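3-dehydroshikimate dehydratase (PDB 3DX5) catalyses the manganese-dependent dehydration of 3-dehydroshikimate to 3,4-dihydroxybenzoate, the catechol building block of the siderophore petrobactin. Local coordinates at residues I67-D72 with I83-Q88; L140-P145 with K168-F173; D172-W177 with H198-S203. All blocks are in the same frame, centred on the assembly; numbering follows the deposited sequence. Where two conformers were deposited one is given.

Contact 1: residues I67-D72 with I83-Q88. With DHB (3,4-dihydroxybenzoic acid), chain D.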
loop_
_atom_site.group_PDB
_atom_site.type_symbol
_atom_site.label_atom_id
_atom_site.label_comp_id
_atom_site.label_asym_id
_atom_site.label_seq_id
_atom_site.Cartn_x
_atom_site.Cartn_y
_atom_site.Cartn_z
ATOM N N ILE A 67 4.477 16.281 6.276
ATOM C CA ILE A 67 4.832 14.935 5.857
ATOM C C ILE A 67 4.233 13.966 6.868
ATOM O O ILE A 67 4.453 14.118 8.089
ATOM C CB ILE A 67 6.355 14.772 5.787
ATOM C CG1 ILE A 67 6.875 15.674 4.636
ATOM C CG2 ILE A 67 6.703 13.314 5.569
ATOM C CD1 ILE A 67 8.355 15.943 4.700
ATOM N N SER A 68 3.504 12.967 6.378
ATOM C CA SER A 68 2.771 12.083 7.269
ATOM C C SER A 68 3.370 10.681 7.304
ATOM O O SER A 68 3.426 9.977 6.291
ATOM C CB SER A 68 1.285 12.090 6.907
ATOM O OG SER A 68 0.844 13.437 6.870
ATOM N N ASP A 69 3.847 10.295 8.480
ATOM C CA ASP A 69 4.611 9.084 8.598
ATOM C C ASP A 69 4.208 8.331 9.856
ATOM O O ASP A 69 3.074 8.482 10.319
ATOM C CB ASP A 69 6.111 9.414 8.535
ATOM C CG ASP A 69 6.925 8.283 7.872
ATOM O OD1 ASP A 69 7.691 8.577 6.923
ATOM O OD2 ASP A 69 6.802 7.099 8.298
ATOM N N TYR A 70 5.114 7.513 10.386
ATOM C CA TYR A 70 4.818 6.548 11.451
ATOM C C TYR A 70 6.124 6.411 12.198
ATOM O O TYR A 70 7.111 5.963 11.627
ATOM C CB TYR A 70 4.417 5.157 10.851
ATOM C CG TYR A 70 3.375 5.254 9.727
ATOM C CD1 TYR A 70 1.995 5.174 10.012
ATOM C CD2 TYR A 70 3.768 5.468 8.379
ATOM C CE1 TYR A 70 1.035 5.306 8.983
ATOM C CE2 TYR A 70 2.820 5.634 7.377
ATOM C CZ TYR A 70 1.461 5.543 7.680
ATOM O OH TYR A 70 0.516 5.680 6.666
ATOM N N LEU A 71 6.176 6.836 13.447
ATOM C CA LEU A 71 7.415 6.663 14.208
ATOM C C LEU A 71 7.210 5.598 15.271
ATOM O O LEU A 71 6.312 5.699 16.076
ATOM C CB LEU A 71 7.864 7.979 14.830
ATOM C CG LEU A 71 8.112 9.093 13.812
ATOM C CD1 LEU A 71 8.269 10.450 14.532
ATOM C CD2 LEU A 71 9.361 8.732 12.946
ATOM N N ASP A 72 8.047 4.579 15.256
ATOM C CA ASP A 72 7.907 3.507 16.197
ATOM C C ASP A 72 8.582 3.870 17.519
ATOM O O ASP A 72 9.812 3.869 17.637
ATOM C CB ASP A 72 8.480 2.211 15.622
ATOM C CG ASP A 72 8.212 1.013 16.529
ATOM O OD1 ASP A 72 7.437 1.135 17.514
ATOM O OD2 ASP A 72 8.792 -0.058 16.269
ATOM N N ILE A 83 15.067 7.291 15.967
ATOM C CA ILE A 83 15.822 8.555 15.945
ATOM C C ILE A 83 16.482 8.845 14.581
ATOM O O ILE A 83 16.409 9.979 14.107
ATOM C CB ILE A 83 16.855 8.663 17.119
ATOM C CG1 ILE A 83 16.135 8.675 18.477
ATOM C CG2 ILE A 83 17.781 9.926 16.988
ATOM C CD1 ILE A 83 15.189 9.904 18.704
ATOM N N GLU A 84 17.094 7.833 13.960
ATOM C CA GLU A 84 17.704 7.990 12.629
ATOM C C GLU A 84 16.658 8.364 11.555
ATOM O O GLU A 84 16.923 9.183 10.666
ATOM C CB GLU A 84 18.458 6.720 12.225
ATOM C CG GLU A 84 19.753 6.465 12.985
ATOM C CD GLU A 84 20.462 5.190 12.514
ATOM O OE1 GLU A 84 20.614 4.244 13.320
ATOM O OE2 GLU A 84 20.857 5.124 11.331
ATOM N N LYS A 85 15.477 7.754 11.649
ATOM C CA LYS A 85 14.334 8.094 10.797
ATOM C C LYS A 85 13.878 9.547 11.029
ATOM O O LYS A 85 13.613 10.264 10.079
ATOM C CB LYS A 85 13.184 7.108 11.026
ATOM C CG LYS A 85 11.966 7.348 10.168
ATOM C CD LYS A 85 11.066 6.107 10.050
ATOM C CE LYS A 85 9.874 6.471 9.200
ATOM N NZ LYS A 85 8.706 5.524 9.300
ATOM N N CYS A 86 13.828 9.995 12.283
ATOM C CA CYS A 86 13.509 11.393 12.554
ATOM C C CYS A 86 14.505 12.344 11.895
ATOM O O CYS A 86 14.108 13.368 11.343
ATOM C CB CYS A 86 13.472 11.658 14.053
ATOM S SG CYS A 86 12.091 10.863 14.889
ATOM N N GLU A 87 15.787 12.000 11.943
ATOM C CA GLU A 87 16.790 12.817 11.323
ATOM C C GLU A 87 16.617 12.866 9.811
ATOM O O GLU A 87 16.860 13.904 9.209
ATOM C CB GLU A 87 18.202 12.347 11.706
ATOM C CG GLU A 87 18.496 12.513 13.215
ATOM C CD GLU A 87 19.740 11.740 13.688
ATOM O OE1 GLU A 87 20.407 11.084 12.858
ATOM O OE2 GLU A 87 20.061 11.785 14.895
ATOM N N GLN A 88 16.209 11.754 9.193
ATOM C CA GLN A 88 15.963 11.761 7.751
ATOM C C GLN A 88 14.677 12.576 7.399
ATOM O O GLN A 88 14.655 13.337 6.436
ATOM C CB GLN A 88 15.929 10.326 7.185
ATOM C CG GLN A 88 15.555 10.215 5.671
ATOM C CD GLN A 88 16.505 10.983 4.734
ATOM O OE1 GLN A 88 17.591 11.461 5.146
ATOM N NE2 GLN A 88 16.103 11.103 3.470
HETATM C C1 DHB D . -4.073 6.312 8.146
HETATM C C2 DHB D . -4.800 7.425 8.556
HETATM C C3 DHB D . -6.140 7.297 8.935
HETATM O O3 DHB D . -6.918 8.344 9.355
HETATM C C4 DHB D . -6.744 5.962 8.918
HETATM O O4 DHB D . -8.038 5.877 9.299
HETATM C C5 DHB D . -5.999 4.851 8.534
HETATM C C6 DHB D . -4.661 5.044 8.145
HETATM C C DHB D . -2.626 6.494 7.720
HETATM O O1 DHB D . -1.894 5.558 7.382
HETATM O O2 DHB D . -2.107 7.719 7.679
#

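Contact 2: residues L140-P145 with K168-F173. With MN (manganese (II) ion), chain B; DHB (3,4-dihydroxybenzoic acid), chain D.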
loop_
_atom_site.group_PDB
_atom_site.type_symbol
_atom_site.label_atom_id
_atom_site.label_comp_id
_atom_site.label_asym_id
_atom_site.label_seq_id
_atom_site.Cartn_x
_atom_site.Cartn_y
_atom_site.Cartn_z
ATOM N N LEU A 140 2.950 16.334 15.114
ATOM C CA LEU A 140 1.505 16.264 15.254
ATOM C C LEU A 140 1.054 14.838 15.479
ATOM O O LEU A 140 1.252 13.967 14.606
ATOM C CB LEU A 140 0.817 16.793 13.993
ATOM C CG LEU A 140 0.684 18.320 13.901
ATOM C CD1 LEU A 140 2.096 18.993 13.745
ATOM C CD2 LEU A 140 -0.226 18.695 12.758
ATOM N N LEU A 141 0.419 14.587 16.622
ATOM C CA LEU A 141 -0.188 13.288 16.844
ATOM C C LEU A 141 -1.558 13.315 16.231
ATOM O O LEU A 141 -2.318 14.277 16.410
ATOM C CB LEU A 141 -0.308 12.974 18.357
ATOM C CG LEU A 141 1.007 13.023 19.154
ATOM C CD1 LEU A 141 0.714 12.758 20.660
ATOM C CD2 LEU A 141 2.057 12.058 18.609
ATOM N N GLU A 142 -1.881 12.264 15.505
ATOM C CA GLU A 142 -3.196 12.154 14.875
ATOM C C GLU A 142 -4.179 11.473 15.862
ATOM O O GLU A 142 -3.817 10.524 16.527
ATOM C CB GLU A 142 -3.064 11.372 13.555
ATOM C CG GLU A 142 -4.370 11.290 12.790
ATOM C CD GLU A 142 -4.145 10.988 11.338
ATOM O OE1 GLU A 142 -3.152 11.467 10.751
ATOM O OE2 GLU A 142 -4.984 10.277 10.782
ATOM N N THR A 143 -5.392 11.993 15.998
ATOM C CA THR A 143 -6.410 11.358 16.825
ATOM C C THR A 143 -6.923 10.087 16.084
ATOM O O THR A 143 -7.472 10.178 14.975
ATOM C CB THR A 143 -7.564 12.325 17.115
ATOM O OG1 THR A 143 -8.016 12.861 15.880
ATOM C CG2 THR A 143 -7.106 13.539 18.033
ATOM N N HIS A 144 -6.709 8.929 16.707
ATOM C CA HIS A 144 -6.921 7.618 16.097
ATOM C C HIS A 144 -7.341 6.543 17.093
ATOM O O HIS A 144 -6.794 6.505 18.197
ATOM C CB HIS A 144 -5.614 7.124 15.481
ATOM C CG HIS A 144 -5.707 6.955 14.015
ATOM N ND1 HIS A 144 -5.457 5.758 13.384
ATOM C CD2 HIS A 144 -6.124 7.819 13.054
ATOM C CE1 HIS A 144 -5.631 5.917 12.083
ATOM N NE2 HIS A 144 -6.043 7.158 11.861
ATOM N N PRO A 145 -8.310 5.669 16.694
ATOM C CA PRO A 145 -8.645 4.511 17.525
ATOM C C PRO A 145 -7.407 3.588 17.645
ATOM O O PRO A 145 -6.484 3.640 16.805
ATOM C CB PRO A 145 -9.786 3.824 16.757
ATOM C CG PRO A 145 -9.536 4.248 15.299
ATOM C CD PRO A 145 -9.025 5.650 15.396
ATOM N N LYS A 168 1.955 18.797 18.897
ATOM C CA LYS A 168 0.717 19.401 18.412
ATOM C C LYS A 168 -0.215 18.272 18.004
ATOM O O LYS A 168 0.136 17.114 18.214
ATOM C CB LYS A 168 1.027 20.330 17.247
ATOM C CG LYS A 168 1.974 21.485 17.635
ATOM C CD LYS A 168 1.273 22.495 18.584
ATOM C CE LYS A 168 2.235 23.610 18.960
ATOM N NZ LYS A 168 1.556 24.608 19.791
ATOM N N ILE A 169 -1.388 18.610 17.462
ATOM C CA ILE A 169 -2.422 17.625 17.093
ATOM C C ILE A 169 -2.836 17.784 15.610
ATOM O O ILE A 169 -3.090 18.912 15.121
ATOM C CB ILE A 169 -3.709 17.804 17.979
ATOM C CG1 ILE A 169 -3.413 17.518 19.488
ATOM C CG2 ILE A 169 -4.909 16.912 17.479
ATOM C CD1 ILE A 169 -3.066 16.045 19.808
ATOM N N ASN A 170 -2.979 16.641 14.941
ATOM C CA ASN A 170 -3.704 16.542 13.689
ATOM C C ASN A 170 -5.096 16.007 14.030
ATOM O O ASN A 170 -5.244 14.811 14.388
ATOM C CB ASN A 170 -3.024 15.571 12.699
ATOM C CG ASN A 170 -3.772 15.515 11.368
ATOM O OD1 ASN A 170 -4.407 16.487 10.978
ATOM N ND2 ASN A 170 -3.765 14.372 10.725
ATOM N N LEU A 171 -6.116 16.870 13.924
ATOM C CA LEU A 171 -7.467 16.506 14.401
ATOM C C LEU A 171 -8.229 15.785 13.276
ATOM O O LEU A 171 -8.582 16.393 12.262
ATOM C CB LEU A 171 -8.230 17.745 14.877
ATOM C CG LEU A 171 -9.617 17.487 15.480
ATOM C CD1 LEU A 171 -9.612 16.365 16.472
ATOM C CD2 LEU A 171 -10.085 18.752 16.163
ATOM N N ASP A 172 -8.476 14.488 13.461
ATOM C CA ASP A 172 -9.173 13.676 12.442
ATOM C C ASP A 172 -10.600 13.503 12.987
ATOM O O ASP A 172 -10.851 12.699 13.888
ATOM C CB ASP A 172 -8.410 12.355 12.263
ATOM C CG ASP A 172 -8.968 11.475 11.143
ATOM O OD1 ASP A 172 -10.201 11.380 10.966
ATOM O OD2 ASP A 172 -8.147 10.837 10.459
ATOM N N PHE A 173 -11.522 14.322 12.476
ATOM C CA PHE A 173 -12.876 14.402 13.007
ATOM C C PHE A 173 -13.680 13.106 12.966
ATOM O O PHE A 173 -14.419 12.819 13.914
ATOM C CB PHE A 173 -13.656 15.523 12.298
ATOM C CG PHE A 173 -13.229 16.893 12.722
ATOM C CD1 PHE A 173 -13.619 17.404 13.964
ATOM C CD2 PHE A 173 -12.396 17.655 11.899
ATOM C CE1 PHE A 173 -13.224 18.689 14.358
ATOM C CE2 PHE A 173 -12.007 18.928 12.281
ATOM C CZ PHE A 173 -12.413 19.453 13.502
HETATM MN MN MN B . -6.414 10.417 9.281
HETATM C C1 DHB D . -4.073 6.312 8.146
HETATM C C2 DHB D . -4.800 7.425 8.556
HETATM C C3 DHB D . -6.140 7.297 8.935
HETATM O O3 DHB D . -6.918 8.344 9.355
HETATM C C4 DHB D . -6.744 5.962 8.918
HETATM O O4 DHB D . -8.038 5.877 9.299
HETATM C C5 DHB D . -5.999 4.851 8.534
HETATM C C6 DHB D . -4.661 5.044 8.145
HETATM C C DHB D . -2.626 6.494 7.720
HETATM O O1 DHB D . -1.894 5.558 7.382
HETATM O O2 DHB D . -2.107 7.719 7.679
#

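Contact 3: residues D172-W177 with H198-S203. With MN (manganese (II) ion), chain B; DHB (3,4-dihydroxybenzoic acid), chain D.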
loop_
_atom_site.group_PDB
_atom_site.type_symbol
_atom_site.label_atom_id
_atom_site.label_comp_id
_atom_site.label_asym_id
_atom_site.label_seq_id
_atom_site.Cartn_x
_atom_site.Cartn_y
_atom_site.Cartn_z
ATOM N N ASP A 172 -8.476 14.488 13.461
ATOM C CA ASP A 172 -9.173 13.676 12.442
ATOM C C ASP A 172 -10.600 13.503 12.987
ATOM O O ASP A 172 -10.851 12.699 13.888
ATOM C CB ASP A 172 -8.410 12.355 12.263
ATOM C CG ASP A 172 -8.968 11.475 11.143
ATOM O OD1 ASP A 172 -10.201 11.380 10.966
ATOM O OD2 ASP A 172 -8.147 10.837 10.459
ATOM N N PHE A 173 -11.522 14.322 12.476
ATOM C CA PHE A 173 -12.876 14.402 13.007
ATOM C C PHE A 173 -13.680 13.106 12.966
ATOM O O PHE A 173 -14.419 12.819 13.914
ATOM C CB PHE A 173 -13.656 15.523 12.298
ATOM C CG PHE A 173 -13.229 16.893 12.722
ATOM C CD1 PHE A 173 -13.619 17.404 13.964
ATOM C CD2 PHE A 173 -12.396 17.655 11.899
ATOM C CE1 PHE A 173 -13.224 18.689 14.358
ATOM C CE2 PHE A 173 -12.007 18.928 12.281
ATOM C CZ PHE A 173 -12.413 19.453 13.502
ATOM N N LEU A 174 -13.564 12.348 11.890
ATOM C CA LEU A 174 -14.177 11.025 11.838
ATOM C C LEU A 174 -13.797 10.175 13.070
ATOM O O LEU A 174 -14.663 9.608 13.737
ATOM C CB LEU A 174 -13.760 10.285 10.538
ATOM C CG LEU A 174 -14.408 8.909 10.230
ATOM C CD1 LEU A 174 -13.774 7.805 11.124
ATOM C CD2 LEU A 174 -15.915 8.983 10.378
ATOM N N HIS A 175 -12.502 10.070 13.361
ATOM C CA HIS A 175 -12.074 9.252 14.470
ATOM C C HIS A 175 -12.482 9.805 15.808
ATOM O O HIS A 175 -12.721 9.049 16.740
ATOM C CB HIS A 175 -10.570 8.966 14.404
ATOM C CG HIS A 175 -10.213 8.115 13.225
ATOM N ND1 HIS A 175 -10.850 6.915 12.969
ATOM C CD2 HIS A 175 -9.353 8.315 12.198
ATOM C CE1 HIS A 175 -10.362 6.393 11.854
ATOM N NE2 HIS A 175 -9.452 7.221 11.367
ATOM N N ILE A 176 -12.557 11.119 15.897
ATOM C CA ILE A 176 -13.014 11.769 17.103
ATOM C C ILE A 176 -14.490 11.402 17.341
ATOM O O ILE A 176 -14.860 10.984 18.438
ATOM C CB ILE A 176 -12.754 13.312 16.978
ATOM C CG1 ILE A 176 -11.435 13.635 17.659
ATOM C CG2 ILE A 176 -13.893 14.143 17.537
ATOM C CD1 ILE A 176 -11.394 13.296 19.166
ATOM N N TRP A 177 -15.301 11.507 16.294
ATOM C CA TRP A 177 -16.712 11.132 16.341
ATOM C C TRP A 177 -16.897 9.643 16.735
ATOM O O TRP A 177 -17.736 9.299 17.569
ATOM C CB TRP A 177 -17.339 11.412 14.983
ATOM C CG TRP A 177 -18.763 11.005 14.940
ATOM C CD1 TRP A 177 -19.838 11.746 15.357
ATOM C CD2 TRP A 177 -19.283 9.766 14.467
ATOM N NE1 TRP A 177 -20.999 11.033 15.172
ATOM C CE2 TRP A 177 -20.691 9.817 14.624
ATOM C CE3 TRP A 177 -18.704 8.618 13.907
ATOM C CZ2 TRP A 177 -21.524 8.761 14.247
ATOM C CZ3 TRP A 177 -19.539 7.562 13.540
ATOM C CH2 TRP A 177 -20.926 7.645 13.715
ATOM N N HIS A 198 -7.801 16.363 9.367
ATOM C CA HIS A 198 -8.196 15.360 8.371
ATOM C C HIS A 198 -9.704 15.351 8.321
ATOM O O HIS A 198 -10.351 15.274 9.373
ATOM C CB HIS A 198 -7.701 13.956 8.788
ATOM C CG HIS A 198 -6.286 13.680 8.388
ATOM N ND1 HIS A 198 -5.668 12.457 8.601
ATOM C CD2 HIS A 198 -5.369 14.469 7.776
ATOM C CE1 HIS A 198 -4.436 12.508 8.122
ATOM N NE2 HIS A 198 -4.229 13.719 7.619
ATOM N N PHE A 199 -10.261 15.397 7.114
ATOM C CA PHE A 199 -11.696 15.346 6.900
ATOM C C PHE A 199 -12.018 14.068 6.112
ATOM O O PHE A 199 -11.597 13.927 4.958
ATOM C CB PHE A 199 -12.153 16.521 6.006
ATOM C CG PHE A 199 -12.259 17.884 6.702
ATOM C CD1 PHE A 199 -11.825 18.083 8.010
ATOM C CD2 PHE A 199 -12.731 18.981 5.990
ATOM C CE1 PHE A 199 -11.915 19.350 8.614
ATOM C CE2 PHE A 199 -12.834 20.249 6.577
ATOM C CZ PHE A 199 -12.425 20.434 7.900
ATOM N N LYS A 200 -12.774 13.145 6.697
ATOM C CA LYS A 200 -13.320 12.036 5.902
ATOM C C LYS A 200 -14.642 11.653 6.559
ATOM O O LYS A 200 -14.920 12.083 7.685
ATOM C CB LYS A 200 -12.323 10.844 5.777
ATOM C CG LYS A 200 -11.849 10.207 7.129
ATOM C CD LYS A 200 -10.955 8.975 6.843
ATOM C CE LYS A 200 -10.498 8.262 8.135
ATOM N NZ LYS A 200 -9.613 9.132 8.990
ATOM N N ASN A 201 -15.459 10.847 5.890
ATOM C CA ASN A 201 -16.781 10.526 6.438
ATOM C C ASN A 201 -17.131 9.081 6.151
ATOM O O ASN A 201 -16.484 8.429 5.321
ATOM C CB ASN A 201 -17.864 11.462 5.859
ATOM C CG ASN A 201 -18.970 11.764 6.874
ATOM O OD1 ASN A 201 -19.120 11.043 7.879
ATOM N ND2 ASN A 201 -19.738 12.834 6.629
ATOM N N ILE A 202 -18.178 8.580 6.792
ATOM C CA ILE A 202 -18.569 7.189 6.596
ATOM C C ILE A 202 -20.090 7.191 6.519
ATOM O O ILE A 202 -20.731 8.076 7.133
ATOM C CB ILE A 202 -18.034 6.303 7.761
ATOM C CG1 ILE A 202 -18.128 4.831 7.422
ATOM C CG2 ILE A 202 -18.796 6.560 9.092
ATOM C CD1 ILE A 202 -17.029 4.357 6.483
ATOM N N SER A 203 -20.697 6.243 5.801
ATOM C CA SER A 203 -22.184 6.286 5.699
ATOM C C SER A 203 -22.871 5.876 7.000
ATOM O O SER A 203 -23.986 6.308 7.278
ATOM C CB SER A 203 -22.711 5.423 4.544
ATOM O OG SER A 203 -22.330 4.070 4.770
HETATM MN MN MN B . -6.414 10.417 9.281
HETATM C C1 DHB D . -4.073 6.312 8.146
HETATM C C2 DHB D . -4.800 7.425 8.556
HETATM C C3 DHB D . -6.140 7.297 8.935
HETATM O O3 DHB D . -6.918 8.344 9.355
HETATM C C4 DHB D . -6.744 5.962 8.918
HETATM O O4 DHB D . -8.038 5.877 9.299
HETATM C C5 DHB D . -5.999 4.851 8.534
HETATM C C6 DHB D . -4.661 5.044 8.145
HETATM C C DHB D . -2.626 6.494 7.720
HETATM O O1 DHB D . -1.894 5.558 7.382
HETATM O O2 DHB D . -2.107 7.719 7.679
HETATM O O HOH W 1 -11.867 12.892 9.546
#

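Contact 1: residues I67-D72 with I83-Q88
Lys85 reaches from helix 79-96 to the loop that leaves strand 64-68, its ammonium group ending between two of the loop's oxygens. Its NZ forms a salt bridge with Asp69 OD2 at 2.7 Å, from above the carboxylate plane, and donates a second bond to Tyr70 O at 2.9 Å, in the carbonyl plane with a C=O...N angle of 152°. With CG anti to the backbone N (chi1 -178°) and every later bond extended, the lysine spans the gap at nearly full length. Asp69 OD2 also accepts from Tyr70 N through its anti lone pair, at 2.7 Å, so two donors grip one oxygen and brace the loop around Tyr70. From there the phenol turns away from the helix, and Tyr70 OH donates to DHB O1, a carboxylate oxygen of the product, over 2.5 Å; the same hydroxyl is hydrogen-bonded to Trp35 NE1. Farther out, both methyls of Leu71 lie against Cys86 SG, CD1 at 3.9 Å, and Ala220 of the second subunit packs on Tyr70 and Lys85. In the beta-alpha-beta unit of strand 64-68, helix 79-96 and strand 100-103, Arg102 makes a cation-pi contact with Tyr70, while Leu71 and Cys86 pack on helix 115-134.

Contact 2: residues L140-P145 with K168-F173
Glu142 and Asn170, paired on neighbouring parallel strands, both set CG anti to the main-chain nitrogen (chi1 -176° and -178°), and their side chains run the same way. Their carboxylate and amide planes are almost perpendicular, and Asn170 ND2 gives only a weak bond to Glu142 OE1, 3.0 Å long; OE1 has its stronger partner in Arg102, by a salt bridge. Asp172, with the same first torsion, sends OD2 inward to the manganese ion at 2.1 Å, where Glu142 OE2 binds at the same distance, while Asp172 OD1 is salt-bridged to Lys200. Beneath these groups, strands 138-142 and 167-172 are neighbours in the TIM barrel, laced by Leu141 N to Lys168 O, Asn170 N to Leu141 O and Thr143 N to Asn170 O. Where the strands end, Thr143 takes over from the main chain: its OG1, held between the backbone N and the carbonyl carbon, accepts from Asp172 N at 3.0 Å, fixing the residue at the N-cap position of helix 173-178. On the side of the sheet away from the metal, Thr143 CG2 touches Ile169 CG2 and Leu171 CD1. His144, inferred to be the proton acceptor, turns the NE2 edge of its ring to the product, NE2 lying 2.9 Å from both DHB O3 and C3, a tight approach. Glu142 OE2 and Asp172 OD2 lie 3.2 Å apart, a closeness explained by their shared ligation of the manganese ion; completed by His198 and Glu253, the site also binds DHB O3 at 2.1 Å, and the metal would be expected to favour the deprotonated form of that hydroxyl.

Contact 3: residues D172-W177 with H198-S203
Asp172, the last residue of barrel strand 167-172 before helix 173-178, pairs with His198 of the parallel neighbouring strand 194-202, and a weak bond joins Phe173 N to His198 O. Both side chains bind the manganese ion, His198 ND1 at 2.3 Å, with the ring presenting its edge to Asp172 OD2. His198 NE2 is hydrogen-bonded to Glu33, so the imidazole is held from both ends. Among the charged contacts, Lys200 NZ forms a salt bridge with Asp172 OD1, weak as a hydrogen bond at 3.1 Å, sits 2.7 Å from the metal-bound Asp172 OD2, and bonds to Glu253. Its chain leaves with CG between the backbone N and the carbonyl carbon, runs straight, and bends only at the last torsion (chi4 -64°), bringing NZ within 2.8 Å of DHB O3, to which it donates. His175 NE2 and DHB O4 share a hydrogen bond of 2.8 Å, and His175 ND1 is anchored by Glu178. Solvent adds a link: one water donates to Asp172 OD1 at 2.7 Å and to His198 O, and accepts from Leu174 N and Lys200 N, stitching the helix's first turn to strand 194-202. Apolar contacts flank this centre. Phe173 and Phe199 meet rim to rim with planes 58° apart, CE2 of Phe173 lying 3.7 Å from CE1 of Phe199, and Leu174 CD2 rests on Ile202 CG2 at 4.0 Å. A metal and an ammonium group thus converge on DHB O3, which would be expected to stabilise negative charge there, while His175 engages the neighbouring oxygen.

All three contacts are buried, yet they occupy different layers of the barrel. Contact 2 lies deepest, its centre about 7 Å from that of the chain, and pairs strand with strand; contact 3, with its centre about 12 Å from that of the chain, joins the helix after strand 167-172 to neighbouring strand 194-202; contact 1 ties a strand end to an outer helix and is the one that the second subunit touches. Contacts 2 and 3 share Asp172 and Phe173 and meet directly, Leu171 O lying 3.0 Å from His198 N in a probable hydrogen bond. The chemistry follows: contacts 2 and 3 address the metal and the catechol oxygens, whereas contact 1 serves the carboxylate end of the same ligand.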